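Local coordinates for ulvan Lyase-PL25 (Pseudoalteromonas sp. PLSV, PDB 5UAM), which cleaves ulvan, the sulfated cell-wall polysaccharide of green seaweeds, as a polysaccharide lyase of family 25 with a beta-propeller fold, at residues R24-F29 and V455-A460; E279-P284 and E292-M297. One frame throughout, in Å; residues are numbered along the deposited sequence.

Interaction 1 of 2, residues R24-F29 and V455-A460; sequences RQVGYF and VDLKTA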
ATOM      1  N   ARG A  24      28.910   3.142  17.160  1.00 32.42           N
ATOM      2  CA  ARG A  24      28.207   1.884  17.348  1.00 29.50           C
ATOM      3  C   ARG A  24      27.171   1.753  16.245  1.00 27.93           C
ATOM      4  O   ARG A  24      26.768   2.739  15.623  1.00 28.59           O
ATOM      5  CB  ARG A  24      27.550   1.786  18.733  1.00 31.90           C
ATOM      6  CG  ARG A  24      26.493   2.831  19.019  1.00 37.40           C
ATOM      7  CD  ARG A  24      26.126   2.879  20.504  1.00 38.11           C
ATOM      8  NE  ARG A  24      25.373   4.096  20.827  1.00 40.48           N
ATOM      9  CZ  ARG A  24      24.058   4.235  20.693  1.00 41.37           C
ATOM     10  NH1 ARG A  24      23.310   3.228  20.260  1.00 34.85           N
ATOM     11  NH2 ARG A  24      23.481   5.389  21.000  1.00 46.76           N
ATOM     12  N   GLN A  25      26.746   0.517  16.009  1.00 25.83           N
ATOM     13  CA  GLN A  25      25.716   0.225  15.025  1.00 23.90           C
ATOM     14  C   GLN A  25      24.355   0.321  15.697  1.00 24.57           C
ATOM     15  O   GLN A  25      24.169  -0.194  16.810  1.00 24.59           O
ATOM     16  CB  GLN A  25      25.898  -1.187  14.472  1.00 24.80           C
ATOM     17  CG  GLN A  25      27.116  -1.384  13.594  1.00 29.55           C
ATOM     18  CD  GLN A  25      27.006  -0.648  12.259  1.00 29.24           C
ATOM     19  OE1 GLN A  25      26.089  -0.875  11.436  1.00 27.30           O
ATOM     20  NE2 GLN A  25      27.955   0.241  12.035  1.00 29.12           N
ATOM     21  N   VAL A  26      23.425   0.997  15.040  1.00 20.57           N
ATOM     22  CA  VAL A  26      22.046   1.068  15.502  1.00 21.53           C
ATOM     23  C   VAL A  26      21.148   0.370  14.486  1.00 17.98           C
ATOM     24  O   VAL A  26      21.501   0.176  13.320  1.00 18.33           O
ATOM     25  CB  VAL A  26      21.586   2.519  15.790  1.00 21.10           C
ATOM     26  CG1 VAL A  26      22.395   3.108  16.940  1.00 24.04           C
ATOM     27  CG2 VAL A  26      21.706   3.389  14.567  1.00 20.53           C
ATOM     28  N   GLY A  27      19.945   0.003  14.934  1.00 18.14           N
ATOM     29  CA  GLY A  27      19.042  -0.758  14.079  1.00 17.55           C
ATOM     30  C   GLY A  27      18.283   0.053  13.051  1.00 16.87           C
ATOM     31  O   GLY A  27      17.713  -0.517  12.110  1.00 17.52           O
ATOM     32  N   TYR A  28      18.241   1.372  13.216  1.00 16.75           N
ATOM     33  CA  TYR A  28      17.473   2.257  12.369  1.00 16.01           C
ATOM     34  C   TYR A  28      18.409   3.029  11.445  1.00 14.88           C
ATOM     35  O   TYR A  28      19.558   3.310  11.801  1.00 16.85           O
ATOM     36  CB  TYR A  28      16.605   3.199  13.218  1.00 17.66           C
ATOM     37  CG  TYR A  28      17.366   3.942  14.289  1.00 17.95           C
ATOM     38  CD1 TYR A  28      17.629   3.361  15.510  1.00 18.78           C
ATOM     39  CD2 TYR A  28      17.804   5.240  14.080  1.00 17.97           C
ATOM     40  CE1 TYR A  28      18.336   4.049  16.496  1.00 21.72           C
ATOM     41  CE2 TYR A  28      18.493   5.930  15.043  1.00 19.92           C
ATOM     42  CZ  TYR A  28      18.756   5.338  16.260  1.00 19.54           C
ATOM     43  OH  TYR A  28      19.456   5.987  17.271  1.00 24.31           O
ATOM     44  N   PHE A  29      17.907   3.356  10.257  1.00 14.36           N
ATOM     45  CA  PHE A  29      18.687   4.066   9.254  1.00 14.26           C
ATOM     46  C   PHE A  29      18.319   5.539   9.139  1.00 16.27           C
ATOM     47  O   PHE A  29      19.030   6.280   8.459  1.00 16.72           O
ATOM     48  CB  PHE A  29      18.566   3.387   7.880  1.00 14.54           C
ATOM     49  CG  PHE A  29      17.180   3.456   7.279  1.00 13.71           C
ATOM     50  CD1 PHE A  29      16.781   4.557   6.540  1.00 13.91           C
ATOM     51  CD2 PHE A  29      16.290   2.410   7.439  1.00 14.24           C
ATOM     52  CE1 PHE A  29      15.514   4.629   6.010  1.00 12.47           C
ATOM     53  CE2 PHE A  29      15.013   2.472   6.897  1.00 13.71           C
ATOM     54  CZ  PHE A  29      14.624   3.594   6.190  1.00 13.30           C
ATOM     55  N   VAL A 455      27.398   7.267  13.848  1.00 23.79           N
ATOM     56  CA  VAL A 455      28.148   8.432  13.374  1.00 25.13           C
ATOM     57  C   VAL A 455      27.709   8.792  11.959  1.00 28.14           C
ATOM     58  O   VAL A 455      27.505   9.966  11.627  1.00 28.81           O
ATOM     59  CB  VAL A 455      29.654   8.148  13.432  1.00 28.06           C
ATOM     60  CG1 VAL A 455      30.442   9.223  12.677  1.00 35.39           C
ATOM     61  CG2 VAL A 455      30.120   8.090  14.887  1.00 35.08           C
ATOM     62  N   ASP A 456      27.593   7.781  11.099  1.00 24.78           N
ATOM     63  CA  ASP A 456      27.160   8.005   9.723  1.00 21.45           C
ATOM     64  C   ASP A 456      25.762   8.589   9.678  1.00 24.17           C
ATOM     65  O   ASP A 456      25.492   9.521   8.907  1.00 25.80           O
ATOM     66  CB  ASP A 456      27.196   6.679   8.972  1.00 21.01           C
ATOM     67  CG  ASP A 456      26.839   6.828   7.511  1.00 23.49           C
ATOM     68  OD1 ASP A 456      27.568   7.558   6.812  1.00 29.21           O
ATOM     69  OD2 ASP A 456      25.860   6.207   7.066  1.00 21.19           O
ATOM     70  N   LEU A 457      24.856   8.042  10.482  1.00 21.62           N
ATOM     71  CA  LEU A 457      23.468   8.494  10.469  1.00 21.02           C
ATOM     72  C   LEU A 457      23.393   9.948  10.898  1.00 27.42           C
ATOM     73  O   LEU A 457      22.752  10.770  10.239  1.00 29.33           O
ATOM     74  CB  LEU A 457      22.624   7.606  11.392  1.00 22.61           C
ATOM     75  CG  LEU A 457      21.100   7.828  11.466  1.00 27.42           C
ATOM     76  CD1 LEU A 457      20.394   6.547  11.878  1.00 36.09           C
ATOM     77  CD2 LEU A 457      20.731   8.947  12.440  1.00 36.20           C
ATOM     78  N   LYS A 458      24.071  10.286  11.993  1.00 29.62           N
ATOM     79  CA  LYS A 458      24.034  11.658  12.490  1.00 32.36           C
ATOM     80  C   LYS A 458      24.587  12.638  11.461  1.00 33.17           C
ATOM     81  O   LYS A 458      24.040  13.732  11.281  1.00 44.83           O
ATOM     82  CB  LYS A 458      24.800  11.758  13.811  1.00 35.78           C
ATOM     83  CG  LYS A 458      24.144  10.990  14.960  1.00 42.10           C
ATOM     84  N   THR A 459      25.677  12.276  10.788  1.00 26.91           N
ATOM     85  CA  THR A 459      26.212  13.133   9.738  1.00 28.48           C
ATOM     86  C   THR A 459      25.184  13.336   8.623  1.00 25.09           C
ATOM     87  O   THR A 459      25.087  14.427   8.045  1.00 31.86           O
ATOM     88  CB  THR A 459      27.492  12.508   9.175  1.00 30.31           C
ATOM     89  OG1 THR A 459      28.448  12.319  10.235  1.00 41.21           O
ATOM     90  CG2 THR A 459      28.109  13.403   8.111  1.00 38.44           C
ATOM     91  N   ALA A 460      24.414  12.304   8.313  1.00 24.82           N
ATOM     92  CA  ALA A 460      23.523  12.364   7.161  1.00 24.84           C
ATOM     93  C   ALA A 460      22.179  13.007   7.473  1.00 30.88           C
ATOM     94  O   ALA A 460      21.509  13.480   6.546  1.00 30.42           O
ATOM     95  CB  ALA A 460      23.266  10.961   6.616  1.00 26.09           C
TER
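L457 reaches from the C-terminal helix into the bend formed by V26, Y28 and F29, and nearly all of this small contact is carried by one branch of its side chain. CB leaves the helix toward the 24-29 segment but stops short of it. With CG anti to the backbone N (chi1 -176°), the fork is held out from the helix, and CG itself lies 4.0 Å from F29 O. CD1 then does most of the touching. It rests 3.3 Å from Y28 O and 3.6 Å from F29 C, so the methyl lies against the backbone that joins the two aromatic residues. The same methyl meets the Y28 ring obliquely, at 3.6 Å from CD2, while the two side chains cross at about a right angle. V26 CG2 is a looser neighbour, 4.4 Å from L457 CD1.

The Y28 ring is itself supported: V26 CG2 sits 3.8 Å above its plane, over the ring centre, in a CH-pi contact, and K440 makes a cation-pi interaction with the ring. F29 turns its side chain away from the helix to meet the ring of W76, the two planes being almost parallel. Within the helix, V455 O accepts both T459 N and T459 OG1, which approach from opposite faces of its carbonyl plane. Just outside the contact, F29 shares a backbone bond with M441 of strand 439-444, just before strand 30-33 joins that sheet at its edge.

Since the meeting groups are methyls, an aromatic ring and backbone, the L457 contact depends on shape and burial of apolar surface, whereas directional bonds between the chain ends come from neighbouring groups, among them the pairing of strands 25-26 and 452-453 and the bond of R452 NH1 to F29 O.

Interaction 2 of 2, residues E279-P284 and E292-M297; sequences EKLVLP and EKTMAM. With EDO (1,2-ethanediol), chain L.
K293 NZ donates to E279 OE2 at 3.0 Å, a salt bridge and the one hydrogen bond that joins the two segments directly. The ammonium arrives on the syn side of the oxygen, only 15° out of the carboxylate plane, and the two side chains cross at about a right angle. The lysine gets there by a bend at chi2 (-65°), after which the chain runs extended to NZ; E279, extended beyond CG, comes to meet it. CE also comes within 3.7 Å of OE2, a contact that follows from the approach of the ammonium.

Beside the bridge, nearer the backbones, lies an apolar layer made by the two methyls of L281. CD2 packs 3.9 Å from K293 CB, and CD1 lies 3.7 Å from T294 CG2. At T294, a chi1 of 64° puts OG1 between the backbone N and the carbonyl carbon; this hydroxyl is tied to Y237 OH and A290 O, which helps to hold the rotation that presents CG2 to L281. The side-chain amide of N275 links both segments as well, bonding to E279 N and K293 O. Replacing K293 by an alanine would probably leave E279 OE2 without its charged mate and uncover part of L281.

Further along the second segment, M295 O accepts a 2.7 Å hydrogen bond from O1 of an ethanediol, probably a crystallisation additive, which also bonds to D291 O. Helix 287-293 ends here and the chain re-enters the sheet, where A296 and M297 both face V261 of strand 258-267: a classic beta bulge formed by the last two residues of the short strand 295-297, within the antiparallel sheet of this beta propeller.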
ATOM      1  N   GLU A 279     -13.180 -15.029 -16.961  1.00 21.56           N
ATOM      2  CA  GLU A 279     -14.273 -14.346 -17.638  1.00 22.20           C
ATOM      3  C   GLU A 279     -13.941 -12.863 -17.768  1.00 22.29           C
ATOM      4  O   GLU A 279     -13.525 -12.222 -16.791  1.00 20.70           O
ATOM      5  CB  GLU A 279     -15.572 -14.505 -16.859  1.00 25.05           C
ATOM      6  CG  GLU A 279     -15.979 -15.926 -16.548  1.00 33.98           C
ATOM      7  CD  GLU A 279     -17.179 -15.949 -15.622  1.00 48.17           C
ATOM      8  OE1 GLU A 279     -17.021 -16.324 -14.426  1.00 39.48           O
ATOM      9  OE2 GLU A 279     -18.261 -15.523 -16.093  1.00 36.36           O
ATOM     10  N   LYS A 280     -14.151 -12.319 -18.963  1.00 22.41           N
ATOM     11  CA  LYS A 280     -13.750 -10.952 -19.245  1.00 23.09           C
ATOM     12  C   LYS A 280     -14.774  -9.969 -18.699  1.00 23.64           C
ATOM     13  O   LYS A 280     -15.985 -10.215 -18.711  1.00 27.22           O
ATOM     14  CB  LYS A 280     -13.525 -10.770 -20.749  1.00 29.53           C
ATOM     15  CG  LYS A 280     -12.256 -11.490 -21.206  1.00 31.84           C
ATOM     16  CD  LYS A 280     -12.042 -11.418 -22.711  1.00 38.92           C
ATOM     17  CE  LYS A 280     -10.784 -12.189 -23.096  1.00 41.18           C
ATOM     18  NZ  LYS A 280     -10.628 -12.343 -24.572  1.00 49.07           N
ATOM     19  N   LEU A 281     -14.266  -8.830 -18.234  1.00 21.37           N
ATOM     20  CA  LEU A 281     -15.065  -7.806 -17.580  1.00 21.33           C
ATOM     21  C   LEU A 281     -15.042  -6.522 -18.397  1.00 24.12           C
ATOM     22  O   LEU A 281     -13.995  -6.127 -18.918  1.00 29.73           O
ATOM     23  CB  LEU A 281     -14.476  -7.494 -16.207  1.00 21.16           C
ATOM     24  CG  LEU A 281     -14.289  -8.701 -15.278  1.00 18.48           C
ATOM     25  CD1 LEU A 281     -13.420  -8.355 -14.092  1.00 19.29           C
ATOM     26  CD2 LEU A 281     -15.643  -9.230 -14.818  1.00 24.62           C
ATOM     27  N   VAL A 282     -16.183  -5.849 -18.465  1.00 24.14           N
ATOM     28  CA  VAL A 282     -16.258  -4.528 -19.078  1.00 24.34           C
ATOM     29  C   VAL A 282     -15.834  -3.483 -18.054  1.00 21.84           C
ATOM     30  O   VAL A 282     -16.259  -3.529 -16.895  1.00 25.70           O
ATOM     31  CB  VAL A 282     -17.685  -4.247 -19.576  1.00 26.45           C
ATOM     32  CG1 VAL A 282     -17.769  -2.863 -20.195  1.00 33.10           C
ATOM     33  CG2 VAL A 282     -18.117  -5.310 -20.577  1.00 28.06           C
ATOM     34  N   LEU A 283     -14.991  -2.536 -18.478  1.00 22.33           N
ATOM     35  CA  LEU A 283     -14.561  -1.489 -17.564  1.00 20.63           C
ATOM     36  C   LEU A 283     -15.407  -0.240 -17.745  1.00 20.72           C
ATOM     37  O   LEU A 283     -15.878   0.049 -18.847  1.00 22.66           O
ATOM     38  CB  LEU A 283     -13.112  -1.070 -17.830  1.00 22.01           C
ATOM     39  CG  LEU A 283     -11.981  -2.035 -17.539  1.00 28.31           C
ATOM     40  CD1 LEU A 283     -10.684  -1.260 -17.410  1.00 32.46           C
ATOM     41  CD2 LEU A 283     -12.233  -2.804 -16.286  1.00 24.79           C
ATOM     42  N   PRO A 284     -15.586   0.539 -16.675  1.00 20.23           N
ATOM     43  CA  PRO A 284     -15.133   0.267 -15.315  1.00 19.02           C
ATOM     44  C   PRO A 284     -16.051  -0.727 -14.633  1.00 18.93           C
ATOM     45  O   PRO A 284     -17.259  -0.761 -14.947  1.00 20.40           O
ATOM     46  CB  PRO A 284     -15.225   1.643 -14.641  1.00 19.01           C
ATOM     47  CG  PRO A 284     -16.325   2.305 -15.343  1.00 22.17           C
ATOM     48  CD  PRO A 284     -16.232   1.859 -16.784  1.00 22.21           C
ATOM     49  N   GLU A 292     -21.280 -10.062  -8.774  1.00 20.07           N
ATOM     50  CA  GLU A 292     -21.602 -11.214  -9.601  1.00 22.11           C
ATOM     51  C   GLU A 292     -20.363 -11.996 -10.023  1.00 23.54           C
ATOM     52  O   GLU A 292     -20.423 -13.229 -10.116  1.00 24.30           O
ATOM     53  CB  GLU A 292     -22.363 -10.733 -10.841  1.00 26.68           C
ATOM     54  CG  GLU A 292     -22.698 -11.817 -11.879  1.00 28.70           C
ATOM     55  CD  GLU A 292     -23.837 -12.720 -11.448  1.00 43.79           C
ATOM     56  OE1 GLU A 292     -24.494 -12.411 -10.428  1.00 37.61           O
ATOM     57  OE2 GLU A 292     -24.070 -13.735 -12.143  1.00 36.54           O
ATOM     58  N   LYS A 293     -19.240 -11.313 -10.280  1.00 19.67           N
ATOM     59  CA  LYS A 293     -18.127 -11.914 -11.012  1.00 20.22           C
ATOM     60  C   LYS A 293     -16.788 -11.908 -10.294  1.00 17.22           C
ATOM     61  O   LYS A 293     -15.958 -12.783 -10.580  1.00 20.68           O
ATOM     62  CB  LYS A 293     -17.916 -11.206 -12.358  1.00 20.95           C
ATOM     63  CG  LYS A 293     -19.070 -11.321 -13.333  1.00 23.76           C
ATOM     64  CD  LYS A 293     -19.294 -12.755 -13.779  1.00 30.49           C
ATOM     65  CE  LYS A 293     -20.431 -12.861 -14.771  1.00 35.17           C
ATOM     66  NZ  LYS A 293     -20.739 -14.298 -15.049  1.00 37.46           N
ATOM     67  N   THR A 294     -16.529 -10.968  -9.386  1.00 17.04           N
ATOM     68  CA  THR A 294     -15.197 -10.850  -8.803  1.00 15.34           C
ATOM     69  C   THR A 294     -15.150 -11.006  -7.288  1.00 15.93           C
ATOM     70  O   THR A 294     -14.058 -10.960  -6.714  1.00 15.62           O
ATOM     71  CB  THR A 294     -14.547  -9.505  -9.162  1.00 15.02           C
ATOM     72  OG1 THR A 294     -15.305  -8.432  -8.581  1.00 16.33           O
ATOM     73  CG2 THR A 294     -14.469  -9.331 -10.662  1.00 16.84           C
ATOM     74  N   MET A 295     -16.279 -11.167  -6.610  1.00 17.84           N
ATOM     75  CA  MET A 295     -16.245 -11.381  -5.164  1.00 16.62           C
ATOM     76  C   MET A 295     -15.355 -12.566  -4.826  1.00 15.77           C
ATOM     77  O   MET A 295     -15.470 -13.643  -5.422  1.00 18.22           O
ATOM     78  CB  MET A 295     -17.658 -11.653  -4.652  1.00 19.51           C
ATOM     79  CG  MET A 295     -17.750 -11.921  -3.162  1.00 22.44           C
ATOM     80  SD  MET A 295     -17.393 -10.462  -2.194  1.00 24.91           S
ATOM     81  CE  MET A 295     -18.874  -9.468  -2.485  1.00 28.40           C
ATOM     82  N   ALA A 296     -14.478 -12.370  -3.848  1.00 16.40           N
ATOM     83  CA  ALA A 296     -13.630 -13.436  -3.338  1.00 15.93           C
ATOM     84  C   ALA A 296     -14.040 -13.918  -1.962  1.00 19.12           C
ATOM     85  O   ALA A 296     -14.071 -15.125  -1.729  1.00 20.53           O
ATOM     86  CB  ALA A 296     -12.173 -12.974  -3.283  1.00 15.43           C
ATOM     87  N   MET A 297     -14.388 -13.025  -1.039  1.00 16.86           N
ATOM     88  CA  MET A 297     -14.894 -13.462   0.256  1.00 16.65           C
ATOM     89  C   MET A 297     -15.762 -12.365   0.850  1.00 16.52           C
ATOM     90  O   MET A 297     -15.302 -11.227   1.015  1.00 16.19           O
ATOM     91  CB  MET A 297     -13.723 -13.775   1.194  1.00 21.27           C
ATOM     92  CG  MET A 297     -14.161 -14.462   2.479  1.00 22.27           C
ATOM     93  SD  MET A 297     -14.931 -16.075   2.198  1.00 25.95           S
ATOM     94  CE  MET A 297     -13.590 -17.053   1.497  1.00 23.77           C
TER
HETATM   95  C1  EDO L 510     -18.367 -14.201  -7.232  1.00 47.20           C
HETATM   96  O1  EDO L 510     -17.638 -15.058  -6.322  1.00 37.53           O
HETATM   97  C2  EDO L 510     -19.866 -14.401  -7.072  1.00 43.51           C
HETATM   98  O2  EDO L 510     -20.276 -13.881  -5.804  1.00 45.13           O

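How the interactions relate
From the N terminus, the chain enters interaction 1 almost at once, and residues 24-29 meet their partner only after 425 residues, which include the propeller blades, when 455-460 closes the loop. Strand 30-33, which follows the first segment, joins the sheet of strands 412-415, 428-433 and 439-444, so the contact flanks the joining of the two chain termini that shuts the propeller ring. Interaction 2 is nested inside that loop and is local, bridging only seven intervening residues, mostly of helix 287-293. The two lie on opposite sides of the chain's centre, their own centres 49 Å apart, and do not touch.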